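Local coordinates for protein CDP-glucose 4,6-dehydratase (Salmonella enterica subsp. enterica serovar Typhi, PDB 1WVG) that catalyses the NAD-dependent removal of water from CDP-D-glucose, giving CDP-4-dehydro-6-deoxy-D-glucose for O-antigen biosynthesis, at residues A[18-23]-A[194-199]; A[80-85]-A[123-128]. One frame throughout, in Å; residues are numbered along the deposited sequence.

Along the chain the four segments come in the order 18-23, 80-85, 123-128, 194-199, so contact 2 is nested inside the long loop that contact 1 closes. Their centres are 21 Å apart and their nearest atoms about 8 Å, without touching, yet both reach the same parallel Rossmann sheet. Contact 2 pairs strands 83-86 and 126-130 directly; strand 187-197, whose last residues, 195-197, lie in segment 194-199, is next to 126-130. Segment 18-23 enters helix 20-31, which follows strand 11-15, the other neighbour of 83-86. Contact 2 therefore belongs to the middle of the sheet, and contact 1 to the place where bound ADP-ribose and the CDP-sugar analogue lie.

Contact 1: residues A[18-23]-A[194-199]; sequences TGFKGS and GNVIGG. With APR (adenosine-5-diphosphoribose), chain C; CXY (cytidine-5'-diphospho-beta-D-xylose), chain D.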
ATOM      1  N   THR A  18     -32.444  20.691  -7.663  1.00 22.51           N
ATOM      2  CA  THR A  18     -32.526  21.721  -8.704  1.00 25.86           C
ATOM      3  C   THR A  18     -31.451  21.652  -9.792  1.00 34.03           C
ATOM      4  O   THR A  18     -31.530  22.341 -10.820  1.00 29.08           O
ATOM      5  CB  THR A  18     -32.627  23.119  -8.059  1.00 30.69           C
ATOM      6  OG1 THR A  18     -31.440  23.361  -7.321  1.00 28.60           O
ATOM      7  CG2 THR A  18     -33.811  23.103  -7.080  1.00 30.46           C
ATOM      8  N   GLY A  19     -30.446  20.819  -9.558  1.00 21.47           N
ATOM      9  CA  GLY A  19     -29.361  20.674 -10.484  1.00 16.98           C
ATOM     10  C   GLY A  19     -29.625  19.695 -11.609  1.00 22.55           C
ATOM     11  O   GLY A  19     -30.732  19.171 -11.819  1.00 25.08           O
ATOM     12  N   PHE A  20     -28.519  19.477 -12.333  1.00 20.92           N
ATOM     13  CA  PHE A  20     -28.499  18.582 -13.480  1.00 24.03           C
ATOM     14  C   PHE A  20     -28.818  17.152 -13.065  1.00 20.92           C
ATOM     15  O   PHE A  20     -29.783  16.550 -13.534  1.00 20.93           O
ATOM     16  CB  PHE A  20     -27.153  18.739 -14.220  1.00 20.68           C
ATOM     17  CG  PHE A  20     -26.905  17.759 -15.338  1.00 20.74           C
ATOM     18  CD1 PHE A  20     -27.752  17.691 -16.442  1.00 22.86           C
ATOM     19  CD2 PHE A  20     -25.785  16.928 -15.295  1.00 19.83           C
ATOM     20  CE1 PHE A  20     -27.514  16.808 -17.494  1.00 23.16           C
ATOM     21  CE2 PHE A  20     -25.532  16.023 -16.325  1.00 21.42           C
ATOM     22  CZ  PHE A  20     -26.383  15.993 -17.430  1.00 19.58           C
ATOM     23  N   LYS A  21     -27.998  16.612 -12.165  1.00 24.20           N
ATOM     24  CA  LYS A  21     -28.214  15.251 -11.686  1.00 25.40           C
ATOM     25  C   LYS A  21     -29.555  15.144 -10.972  1.00 17.27           C
ATOM     26  O   LYS A  21     -30.301  14.174 -11.176  1.00 21.76           O
ATOM     27  CB  LYS A  21     -27.108  14.782 -10.713  1.00 23.77           C
ATOM     28  CG  LYS A  21     -25.678  14.793 -11.252  1.00 48.96           C
ATOM     29  CD  LYS A  21     -24.933  13.452 -11.191  1.00 32.07           C
ATOM     30  CE  LYS A  21     -24.468  13.032  -9.808  1.00 36.22           C
ATOM     31  NZ  LYS A  21     -23.054  12.618  -9.733  1.00 31.98           N
ATOM     32  N   GLY A  22     -29.802  16.158 -10.114  1.00 16.60           N
ATOM     33  CA  GLY A  22     -31.010  16.221  -9.303  1.00 18.90           C
ATOM     34  C   GLY A  22     -32.288  16.157 -10.086  1.00 24.51           C
ATOM     35  O   GLY A  22     -33.235  15.423  -9.747  1.00 24.00           O
ATOM     36  N   SER A  23     -32.293  16.967 -11.148  1.00 20.77           N
ATOM     37  CA  SER A  23     -33.457  17.057 -12.003  1.00 18.43           C
ATOM     38  C   SER A  23     -33.740  15.757 -12.680  1.00 22.17           C
ATOM     39  O   SER A  23     -34.878  15.307 -12.776  1.00 27.60           O
ATOM     40  CB  SER A  23     -33.246  18.109 -13.070  1.00 27.36           C
ATOM     41  OG  SER A  23     -33.320  19.359 -12.446  1.00 32.81           O
ATOM     42  N   GLY A 194     -18.767   8.754 -12.174  1.00 22.47           N
ATOM     43  CA  GLY A 194     -17.779   9.233 -13.126  1.00 26.71           C
ATOM     44  C   GLY A 194     -18.114  10.691 -13.522  1.00 31.69           C
ATOM     45  O   GLY A 194     -18.581  11.487 -12.696  1.00 33.27           O
ATOM     46  N   ASN A 195     -17.841  11.044 -14.785  1.00 21.13           N
ATOM     47  CA  ASN A 195     -18.133  12.358 -15.329  1.00 20.54           C
ATOM     48  C   ASN A 195     -19.423  12.206 -16.103  1.00 20.45           C
ATOM     49  O   ASN A 195     -19.388  11.575 -17.146  1.00 21.46           O
ATOM     50  CB  ASN A 195     -17.031  12.841 -16.275  1.00 20.46           C
ATOM     51  CG  ASN A 195     -15.951  13.550 -15.488  1.00 40.49           C
ATOM     52  OD1 ASN A 195     -15.452  13.010 -14.493  1.00 24.03           O
ATOM     53  ND2 ASN A 195     -15.543  14.741 -15.927  1.00 16.41           N
ATOM     54  N   VAL A 196     -20.542  12.714 -15.547  1.00 23.64           N
ATOM     55  CA  VAL A 196     -21.854  12.616 -16.175  1.00 20.47           C
ATOM     56  C   VAL A 196     -22.013  13.652 -17.252  1.00 26.03           C
ATOM     57  O   VAL A 196     -21.734  14.825 -17.049  1.00 27.21           O
ATOM     58  CB  VAL A 196     -23.055  12.810 -15.232  1.00 20.65           C
ATOM     59  CG1 VAL A 196     -23.248  11.586 -14.373  1.00 17.60           C
ATOM     60  CG2 VAL A 196     -22.890  14.044 -14.350  1.00 19.16           C
ATOM     61  N   ILE A 197     -22.490  13.186 -18.381  1.00 23.36           N
ATOM     62  CA  ILE A 197     -22.771  14.013 -19.520  1.00 23.22           C
ATOM     63  C   ILE A 197     -24.148  13.614 -19.973  1.00 22.48           C
ATOM     64  O   ILE A 197     -24.505  12.438 -19.909  1.00 20.77           O
ATOM     65  CB  ILE A 197     -21.728  13.805 -20.614  1.00 18.40           C
ATOM     66  CG1 ILE A 197     -21.543  12.321 -20.900  1.00 19.93           C
ATOM     67  CG2 ILE A 197     -20.417  14.381 -20.121  1.00 15.86           C
ATOM     68  CD1 ILE A 197     -20.948  12.014 -22.282  1.00 22.64           C
ATOM     69  N   GLY A 198     -24.962  14.571 -20.385  1.00 21.93           N
ATOM     70  CA  GLY A 198     -26.308  14.207 -20.859  1.00 20.19           C
ATOM     71  C   GLY A 198     -27.027  15.461 -21.364  1.00 32.86           C
ATOM     72  O   GLY A 198     -26.516  16.591 -21.209  1.00 30.87           O
ATOM     73  N   GLY A 199     -28.200  15.296 -21.969  1.00 25.54           N
ATOM     74  CA  GLY A 199     -28.884  16.511 -22.391  1.00 20.23           C
ATOM     75  C   GLY A 199     -29.324  17.260 -21.123  1.00 26.84           C
ATOM     76  O   GLY A 199     -29.646  16.627 -20.108  1.00 32.21           O
TER
HETATM   77  N1  APR C 400     -27.524  24.503  -0.314  1.00 23.39           N
HETATM   78  C2  APR C 400     -28.401  23.742  -1.013  1.00 18.70           C
HETATM   79  N3  APR C 400     -28.299  23.293  -2.227  1.00 16.60           N
HETATM   80  C4  APR C 400     -27.126  23.644  -2.794  1.00 16.67           C
HETATM   81  C5  APR C 400     -26.128  24.378  -2.235  1.00 16.61           C
HETATM   82  C6  APR C 400     -26.351  24.854  -0.908  1.00 22.54           C
HETATM   83  N6  APR C 400     -25.496  25.560  -0.149  1.00 20.22           N
HETATM   84  N7  APR C 400     -25.065  24.513  -3.120  1.00 16.14           N
HETATM   85  C8  APR C 400     -25.458  23.868  -4.208  1.00 11.23           C
HETATM   86  N9  APR C 400     -26.696  23.324  -4.060  1.00 26.91           N
HETATM   87  C1' APR C 400     -27.486  22.561  -5.011  1.00 22.70           C
HETATM   88  C2' APR C 400     -27.822  23.387  -6.222  1.00 25.25           C
HETATM   89  O2' APR C 400     -28.868  24.317  -5.909  1.00 27.03           O
HETATM   90  C3' APR C 400     -28.268  22.263  -7.160  1.00 16.08           C
HETATM   91  O3' APR C 400     -29.582  21.725  -6.946  1.00 21.69           O
HETATM   92  O4' APR C 400     -26.699  21.535  -5.527  1.00 22.99           O
HETATM   93  C4' APR C 400     -27.176  21.209  -6.835  1.00 13.81           C
HETATM   94  C5' APR C 400     -25.956  21.274  -7.705  1.00 16.41           C
HETATM   95  O5' APR C 400     -26.352  20.847  -9.032  1.00 24.68           O
HETATM   96  PA  APR C 400     -25.417  21.122 -10.337  1.00 26.37           P
HETATM   97  O1A APR C 400     -24.558  22.370 -10.196  1.00 22.94           O
HETATM   98  O2A APR C 400     -26.279  20.877 -11.597  1.00 25.08           O
HETATM   99  O3A APR C 400     -24.400  19.924 -10.227  1.00 23.39           O
HETATM  100  PB  APR C 400     -24.671  18.363 -10.595  1.00 22.84           P
HETATM  101  O1B APR C 400     -23.876  18.085 -11.848  1.00 28.18           O
HETATM  102  O2B APR C 400     -26.146  18.009 -10.545  1.00 28.55           O
HETATM  103  O5D APR C 400     -24.056  17.682  -9.293  1.00 39.81           O
HETATM  104  C5D APR C 400     -24.943  16.944  -8.437  1.00 35.08           C
HETATM  105  O4D APR C 400     -23.327  15.115  -7.993  1.00 28.91           O
HETATM  106  O1D APR C 400     -21.273  15.073  -9.112  1.00 34.29           O
HETATM  107  C1D APR C 400     -21.957  15.366  -7.860  1.00 40.39           C
HETATM  108  O2D APR C 400     -20.731  17.178  -6.756  1.00 30.88           O
HETATM  109  C2D APR C 400     -21.858  16.848  -7.590  1.00 39.79           C
HETATM  110  O3D APR C 400     -22.776  16.669  -5.398  1.00 34.05           O
HETATM  111  C3D APR C 400     -23.079  17.099  -6.723  1.00 80.62           C
HETATM  112  C4D APR C 400     -24.096  16.221  -7.414  1.00 45.62           C
HETATM  113  O1B CXY D 401     -13.830  16.492 -14.490  1.00 29.16           O
HETATM  114  PB  CXY D 401     -14.535  17.787 -14.137  1.00 28.73           P
HETATM  115  O2B CXY D 401     -13.608  18.902 -13.730  1.00 25.77           O
HETATM  116  O1' CXY D 401     -15.627  17.504 -12.941  1.00 29.67           O
HETATM  117  O3A CXY D 401     -15.277  17.976 -15.480  1.00 26.46           O
HETATM  118  PA  CXY D 401     -15.089  19.073 -16.692  1.00 28.73           P
HETATM  119  O1A CXY D 401     -16.172  18.756 -17.661  1.00 18.54           O
HETATM  120  O2A CXY D 401     -15.122  20.455 -16.168  1.00 23.86           O
HETATM  121  O5D CXY D 401     -13.621  18.728 -17.205  1.00 35.02           O
HETATM  122  C5D CXY D 401     -13.447  17.546 -17.998  1.00 35.54           C
HETATM  123  C4D CXY D 401     -12.101  17.619 -18.678  1.00 27.79           C
HETATM  124  O4D CXY D 401     -12.270  18.366 -19.908  1.00 23.69           O
HETATM  125  C3D CXY D 401     -10.947  18.257 -17.905  1.00 19.35           C
HETATM  126  O3D CXY D 401      -9.616  17.676 -18.152  1.00 26.15           O
HETATM  127  C2D CXY D 401     -11.073  19.687 -18.461  1.00 18.82           C
HETATM  128  O2D CXY D 401      -9.824  20.360 -18.284  1.00 26.64           O
HETATM  129  C1D CXY D 401     -11.323  19.391 -19.923  1.00 25.69           C
HETATM  130  N1  CXY D 401     -11.889  20.521 -20.666  1.00 22.25           N
HETATM  131  C6  CXY D 401     -13.118  21.049 -20.305  1.00 32.21           C
HETATM  132  C5  CXY D 401     -13.676  22.043 -20.950  1.00 41.10           C
HETATM  133  C4  CXY D 401     -13.033  22.659 -22.058  1.00 39.91           C
HETATM  134  N3  CXY D 401     -11.800  22.075 -22.390  1.00 18.64           N
HETATM  135  C2  CXY D 401     -11.176  21.025 -21.737  1.00 32.34           C
HETATM  136  N4  CXY D 401     -13.461  23.612 -22.700  1.00 28.90           N
HETATM  137  O2  CXY D 401     -10.074  20.577 -22.071  1.00 24.87           O
HETATM  138  C1' CXY D 401     -16.884  17.054 -13.417  1.00 32.29           C
HETATM  139  C2' CXY D 401     -17.922  17.722 -12.550  1.00 33.86           C
HETATM  140  C3' CXY D 401     -17.665  17.253 -11.131  1.00 26.04           C
HETATM  141  C4' CXY D 401     -17.778  15.731 -11.047  1.00 20.22           C
HETATM  142  C5' CXY D 401     -16.815  15.089 -12.037  1.00 17.17           C
HETATM  143  O2' CXY D 401     -17.806  19.160 -12.584  1.00 26.37           O
HETATM  144  O3' CXY D 401     -18.674  17.796 -10.259  1.00 21.96           O
HETATM  145  O4' CXY D 401     -17.510  15.292  -9.716  1.00 28.08           O
HETATM  146  O5' CXY D 401     -17.029  15.602 -13.356  1.00 29.32           O
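In the dinucleotide pocket, F20 and K21 at the start of helix 20-31 meet V196 and the backbone leaving strand 187-197. The F20 ring turns its edge to that backbone: CE1 lies 3.4 Å from G199 O, CZ 3.6 Å from G198 N, and CE2 touches V196 CG2 at 3.8 Å. Its CG stands anti to the backbone N (chi1 173°), which directs the ring at segment 194-199, with O1B of the diphosphate also near the ring edge; the W24 ring meets it with its plane roughly perpendicular. K21 crosses V196 at roughly a right angle, with CD 3.8 Å from V196 CG2.

G19 and G22 belong to the GxxGxxG motif of extended short-chain dehydrogenases. G19 is the N-cap, its O gripped from opposite faces by S23 N and S23 OG. The first helical turn then presents its N-H groups to ADP-ribose: F20 N to O2A at 2.7 Å, nearly straight (176°), and K21 N to O2B at 2.8 Å (158°). Bent along its chain, K21 brings NZ to Y242 OH and, weakly, to ribose O1D at 3.1 Å. From the strand's other side N195 ND2 donates to O1B of the CDP-xylose at 2.8 Å.

Contact 2: residues A[80-85]-A[123-128]; sequences KPEIVF and NIKAVV
V84, V128 and E82 have the largest individual shares of the surface buried between 80-85 and 123-128, and the first two are joined through the backbone: V128 N donates to V84 O at 2.9 Å, nearly straight (173°). V84 N donates to the same strand, at A126 O, 3.1 Å away. Bridges of I83 with A126, V84 with V127 and F85 with V128, together with strand directions only 7° apart, identify a regular parallel pairing of 83-85 with 126-128. Just before it the register slips: E82 lies nearest I124, which leaves K125 as an extra residue at the start.

The V84 side chain splits its work between two partners. CG1, anti to the backbone N (chi1 168°), faces V127 CG1 at 4.2 Å, while CG2 reaches back to I124 CG2 at 4.1 Å. V128 lies on the opposite face, alongside F85 and pointing the same way: its CB is 3.6 Å from F85 CD2, and its CG2 sits 3.8 Å from F85 CE2.

E82 contributes chiefly through its carbonyl, where the pairing begins. E82 O accepts two N-H groups, K125 N at 2.8 Å from a tilted direction and A126 N at 3.3 Å in the carbonyl plane. K125 NZ passes near E82 CB and CG but is hydrogen-bonded to N123 O, and E82 OE2 forms a long, weak ion pair with R11 instead.

Helix 100-121, within the beta-alpha-beta crossover linking the two strands, covers the V84, I124 and V127 face; helix 236-251 packs on I83, F85 and A126 opposite, with helix 4-7 also against I83 and F85. Strand 11-15 continues the sheet beyond 83-86, and strand 187-197 beyond 126-130.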
ATOM      1  N   LYS A  80     -40.713  13.496   6.884  1.00 32.19           N
ATOM      2  CA  LYS A  80     -40.480  12.146   7.332  1.00 35.09           C
ATOM      3  C   LYS A  80     -40.253  11.226   6.157  1.00 30.49           C
ATOM      4  O   LYS A  80     -41.011  10.308   5.951  1.00 35.75           O
ATOM      5  CB  LYS A  80     -41.609  11.567   8.166  1.00 37.84           C
ATOM      6  CG  LYS A  80     -42.412  12.600   8.948  1.00 46.03           C
ATOM      7  CD  LYS A  80     -43.891  12.219   9.074  1.00 77.61           C
ATOM      8  CE  LYS A  80     -44.851  13.147   8.323  1.00100.00           C
ATOM      9  NZ  LYS A  80     -45.640  12.504   7.245  1.00 88.47           N
ATOM     10  N   PRO A  81     -39.195  11.439   5.386  1.00 27.66           N
ATOM     11  CA  PRO A  81     -38.920  10.544   4.264  1.00 25.72           C
ATOM     12  C   PRO A  81     -38.437   9.175   4.747  1.00 26.92           C
ATOM     13  O   PRO A  81     -38.050   8.959   5.904  1.00 25.92           O
ATOM     14  CB  PRO A  81     -37.708  11.180   3.572  1.00 26.89           C
ATOM     15  CG  PRO A  81     -36.943  11.906   4.684  1.00 21.10           C
ATOM     16  CD  PRO A  81     -38.003  12.278   5.729  1.00 26.45           C
ATOM     17  N   GLU A  82     -38.399   8.221   3.845  1.00 23.42           N
ATOM     18  CA  GLU A  82     -37.884   6.917   4.214  1.00 19.60           C
ATOM     19  C   GLU A  82     -36.541   6.731   3.497  1.00 34.72           C
ATOM     20  O   GLU A  82     -35.729   5.877   3.833  1.00 26.07           O
ATOM     21  CB  GLU A  82     -38.821   5.810   3.717  1.00 20.92           C
ATOM     22  CG  GLU A  82     -40.298   6.117   4.050  1.00 62.84           C
ATOM     23  CD  GLU A  82     -41.275   5.928   2.915  1.00 73.13           C
ATOM     24  OE1 GLU A  82     -41.318   6.612   1.918  1.00 67.77           O
ATOM     25  OE2 GLU A  82     -42.111   4.951   3.128  1.00 67.00           O
ATOM     26  N   ILE A  83     -36.340   7.553   2.466  1.00 26.47           N
ATOM     27  CA  ILE A  83     -35.179   7.519   1.591  1.00 20.91           C
ATOM     28  C   ILE A  83     -34.613   8.903   1.358  1.00 27.65           C
ATOM     29  O   ILE A  83     -35.356   9.873   1.326  1.00 30.40           O
ATOM     30  CB  ILE A  83     -35.552   6.886   0.269  1.00 23.44           C
ATOM     31  CG1 ILE A  83     -35.993   5.440   0.508  1.00 18.08           C
ATOM     32  CG2 ILE A  83     -34.366   6.973  -0.690  1.00 24.27           C
ATOM     33  CD1 ILE A  83     -36.306   4.684  -0.801  1.00 18.91           C
ATOM     34  N   VAL A  84     -33.288   8.993   1.226  1.00 21.02           N
ATOM     35  CA  VAL A  84     -32.624  10.258   1.081  1.00 15.72           C
ATOM     36  C   VAL A  84     -31.485  10.196   0.138  1.00 25.63           C
ATOM     37  O   VAL A  84     -30.654   9.317   0.290  1.00 22.34           O
ATOM     38  CB  VAL A  84     -31.994  10.695   2.402  1.00 19.06           C
ATOM     39  CG1 VAL A  84     -31.058  11.861   2.143  1.00 28.36           C
ATOM     40  CG2 VAL A  84     -33.048  11.134   3.401  1.00 18.77           C
ATOM     41  N   PHE A  85     -31.437  11.161  -0.764  1.00 21.39           N
ATOM     42  CA  PHE A  85     -30.339  11.268  -1.694  1.00 14.19           C
ATOM     43  C   PHE A  85     -29.678  12.601  -1.423  1.00 26.06           C
ATOM     44  O   PHE A  85     -30.301  13.633  -1.604  1.00 19.10           O
ATOM     45  CB  PHE A  85     -30.791  11.230  -3.156  1.00 21.66           C
ATOM     46  CG  PHE A  85     -31.292   9.861  -3.569  1.00 25.20           C
ATOM     47  CD1 PHE A  85     -32.652   9.547  -3.518  1.00 27.97           C
ATOM     48  CD2 PHE A  85     -30.404   8.882  -4.024  1.00 17.65           C
ATOM     49  CE1 PHE A  85     -33.095   8.286  -3.916  1.00 24.55           C
ATOM     50  CE2 PHE A  85     -30.831   7.608  -4.402  1.00 16.43           C
ATOM     51  CZ  PHE A  85     -32.195   7.317  -4.361  1.00 15.89           C
ATOM     52  N   ASN A 123     -36.148   7.068  11.441  1.00 36.94           N
ATOM     53  CA  ASN A 123     -37.057   6.368  10.553  1.00 37.26           C
ATOM     54  C   ASN A 123     -36.697   6.460   9.119  1.00 36.12           C
ATOM     55  O   ASN A 123     -37.542   6.264   8.262  1.00 43.57           O
ATOM     56  CB  ASN A 123     -38.505   6.807  10.730  1.00 29.67           C
ATOM     57  CG  ASN A 123     -38.944   6.019  11.934  1.00 72.80           C
ATOM     58  OD1 ASN A 123     -38.946   4.778  11.905  1.00 74.22           O
ATOM     59  ND2 ASN A 123     -39.139   6.723  13.035  1.00 47.43           N
ATOM     60  N   ILE A 124     -35.452   6.816   8.891  1.00 31.16           N
ATOM     61  CA  ILE A 124     -34.960   6.909   7.545  1.00 29.49           C
ATOM     62  C   ILE A 124     -34.300   5.570   7.302  1.00 26.01           C
ATOM     63  O   ILE A 124     -33.455   5.084   8.050  1.00 34.91           O
ATOM     64  CB  ILE A 124     -34.000   8.093   7.368  1.00 31.75           C
ATOM     65  CG1 ILE A 124     -34.812   9.384   7.404  1.00 22.47           C
ATOM     66  CG2 ILE A 124     -33.202   7.967   6.058  1.00 29.22           C
ATOM     67  CD1 ILE A 124     -34.064  10.598   7.946  1.00 28.19           C
ATOM     68  N   LYS A 125     -34.697   4.927   6.265  1.00 25.82           N
ATOM     69  CA  LYS A 125     -34.099   3.635   6.034  1.00 25.06           C
ATOM     70  C   LYS A 125     -32.836   3.609   5.183  1.00 33.08           C
ATOM     71  O   LYS A 125     -31.949   2.795   5.440  1.00 22.24           O
ATOM     72  CB  LYS A 125     -35.128   2.702   5.403  1.00 25.33           C
ATOM     73  CG  LYS A 125     -35.969   1.974   6.437  1.00 63.55           C
ATOM     74  CD  LYS A 125     -36.728   2.933   7.354  1.00 81.61           C
ATOM     75  CE  LYS A 125     -38.211   2.822   7.171  1.00100.00           C
ATOM     76  NZ  LYS A 125     -38.967   4.112   7.247  1.00100.00           N
ATOM     77  N   ALA A 126     -32.784   4.430   4.129  1.00 19.72           N
ATOM     78  CA  ALA A 126     -31.660   4.382   3.238  1.00 18.02           C
ATOM     79  C   ALA A 126     -31.168   5.767   2.968  1.00 31.08           C
ATOM     80  O   ALA A 126     -31.968   6.661   2.764  1.00 24.78           O
ATOM     81  CB  ALA A 126     -32.090   3.745   1.927  1.00 12.80           C
ATOM     82  N   VAL A 127     -29.861   5.929   3.028  1.00 20.70           N
ATOM     83  CA  VAL A 127     -29.222   7.191   2.761  1.00 17.15           C
ATOM     84  C   VAL A 127     -28.150   6.950   1.714  1.00 19.97           C
ATOM     85  O   VAL A 127     -27.257   6.115   1.880  1.00 18.11           O
ATOM     86  CB  VAL A 127     -28.643   7.862   3.993  1.00 19.16           C
ATOM     87  CG1 VAL A 127     -28.080   9.230   3.599  1.00 19.60           C
ATOM     88  CG2 VAL A 127     -29.693   8.020   5.078  1.00 15.23           C
ATOM     89  N   VAL A 128     -28.288   7.668   0.610  1.00 21.89           N
ATOM     90  CA  VAL A 128     -27.362   7.601  -0.510  1.00 20.17           C
ATOM     91  C   VAL A 128     -26.603   8.915  -0.614  1.00 25.35           C
ATOM     92  O   VAL A 128     -27.125   9.910  -1.110  1.00 16.37           O
ATOM     93  CB  VAL A 128     -28.018   7.251  -1.833  1.00 17.79           C
ATOM     94  CG1 VAL A 128     -26.947   7.175  -2.911  1.00 16.07           C
ATOM     95  CG2 VAL A 128     -28.744   5.900  -1.709  1.00 13.66           C
TER